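Local coordinates for protein YibA (Escherichia coli, PDB 1OYZ), which is of uncertain function, is largely helical with HEAT repeats, and may have oxidoreductase activity, at residues 116-119 / 120-123. Numbering follows the deposited sequence.
Sequences AQRC and KKNP
Lys-121 lays its ammonium group over one face of the Arg-118 guanidinium, with Lys-121 NZ standing 3.4 Å above the plane and offset toward its rim. The two side chains meet across the last turn of helix 105-121, in an all-alpha protein with HEAT repeats, where the i/i+3 spacing brings them onto the same flank. Lys-121 gets there by bending: CG lies beside the backbone N (chi1 -58°), and further kinks at chi3 and chi4 fold the chain back until Lys-121 NZ stands 3.6 Å from Arg-118 NH2. Two like charges so close should repel, but backbone carbonyls at the C-terminal end of helix 68-80 and just beyond it probably offset the cost. Arg-118 NH1 donates to Leu-78 O and Ile-81 O, while Lys-121 NZ makes a weak hydrogen bond to Gly-79 O. Arginine suits this buried place, its long aliphatic part packing on Val-91 and Leu-95 of helix 88-101 while its planar head reaches those carbonyls.

Cys-119, small and only weakly polar, suits a buried place between helices, where it touches Ser-126 and Ile-129 of helix 126-136. Lys-120 instead runs fully extended, a fitting residue for an exposed flank.

Regular i to i+4 bonding carries the backbone this far: Lys-120 N donates to Ala-116 O at 3.0 Å and Lys-121 N to Gln-117 O at 3.3 Å. Pro-123, whose nitrogen has no hydrogen to donate, suits the helix exit. Asn-122 has already left helical geometry, and its N makes a weak, bent bond to Arg-118 O (3.0 Å, N-H...O angle 124°).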
loop_
_atom_site.group_PDB
_atom_site.type_symbol
_atom_site.label_atom_id
_atom_site.label_comp_id
_atom_site.label_asym_id
_atom_site.label_seq_id
_atom_site.Cartn_x
_atom_site.Cartn_y
_atom_site.Cartn_z
ATOM N N ALA A 116 2.416 4.379 10.783
ATOM C CA ALA A 116 2.445 5.046 9.476
ATOM C C ALA A 116 1.430 6.199 9.506
ATOM O O ALA A 116 1.741 7.325 9.117
ATOM C CB ALA A 116 2.088 4.043 8.355
ATOM N N GLN A 117 0.226 5.894 9.990
ATOM C CA GLN A 117 -0.824 6.887 10.108
ATOM C C GLN A 117 -0.296 8.076 10.909
ATOM O O GLN A 117 -0.368 9.220 10.465
ATOM C CB GLN A 117 -2.016 6.315 10.850
ATOM C CG GLN A 117 -2.598 5.053 10.277
ATOM C CD GLN A 117 -3.434 5.297 9.048
ATOM O OE1 GLN A 117 -4.379 4.554 8.777
ATOM N NE2 GLN A 117 -3.093 6.332 8.285
ATOM N N ARG A 118 0.246 7.793 12.089
ATOM C CA ARG A 118 0.750 8.849 12.954
ATOM C C ARG A 118 1.890 9.659 12.323
ATOM O O ARG A 118 1.988 10.870 12.526
ATOM C CB ARG A 118 1.206 8.262 14.305
ATOM C CG ARG A 118 0.146 7.413 15.024
ATOM C CD ARG A 118 -0.160 7.925 16.446
ATOM N NE ARG A 118 -0.604 9.319 16.420
ATOM C CZ ARG A 118 -1.867 9.731 16.478
ATOM N NH1 ARG A 118 -2.864 8.862 16.584
ATOM N NH2 ARG A 118 -2.136 11.031 16.390
ATOM N N CYS A 119 2.748 9.002 11.552
ATOM C CA CYS A 119 3.859 9.705 10.927
ATOM C C CYS A 119 3.336 10.690 9.879
ATOM O O CYS A 119 3.775 11.848 9.799
ATOM C CB CYS A 119 4.812 8.710 10.272
ATOM S SG CYS A 119 6.361 9.442 9.648
ATOM N N LYS A 120 2.386 10.236 9.079
ATOM C CA LYS A 120 1.846 11.116 8.072
ATOM C C LYS A 120 1.332 12.401 8.732
ATOM O O LYS A 120 1.586 13.498 8.231
ATOM C CB LYS A 120 0.734 10.417 7.311
ATOM C CG LYS A 120 0.418 11.087 6.006
ATOM C CD LYS A 120 -0.591 10.273 5.225
ATOM C CE LYS A 120 -0.799 10.848 3.834
ATOM N NZ LYS A 120 -1.745 9.991 3.059
ATOM N N LYS A 121 0.634 12.275 9.860
ATOM C CA LYS A 121 0.127 13.459 10.543
ATOM C C LYS A 121 1.234 14.263 11.252
ATOM O O LYS A 121 1.053 15.436 11.579
ATOM C CB LYS A 121 -0.949 13.087 11.578
ATOM C CG LYS A 121 -2.173 12.334 11.030
ATOM C CD LYS A 121 -3.415 12.612 11.889
ATOM C CE LYS A 121 -4.188 11.346 12.280
ATOM N NZ LYS A 121 -3.373 10.390 13.095
ATOM N N ASN A 122 2.379 13.638 11.504
ATOM C CA ASN A 122 3.451 14.335 12.184
ATOM C C ASN A 122 4.751 13.628 11.835
ATOM O O ASN A 122 5.173 12.678 12.503
ATOM C CB ASN A 122 3.202 14.345 13.697
ATOM C CG ASN A 122 4.172 15.250 14.446
ATOM O OD1 ASN A 122 4.125 15.357 15.676
ATOM N ND2 ASN A 122 5.060 15.907 13.704
ATOM N N PRO A 123 5.394 14.089 10.756
ATOM C CA PRO A 123 6.651 13.607 10.185
ATOM C C PRO A 123 7.841 13.515 11.149
ATOM O O PRO A 123 8.853 12.915 10.815
ATOM C CB PRO A 123 6.904 14.598 9.059
ATOM C CG PRO A 123 5.536 14.964 8.633
ATOM C CD PRO A 123 4.827 15.170 9.926
#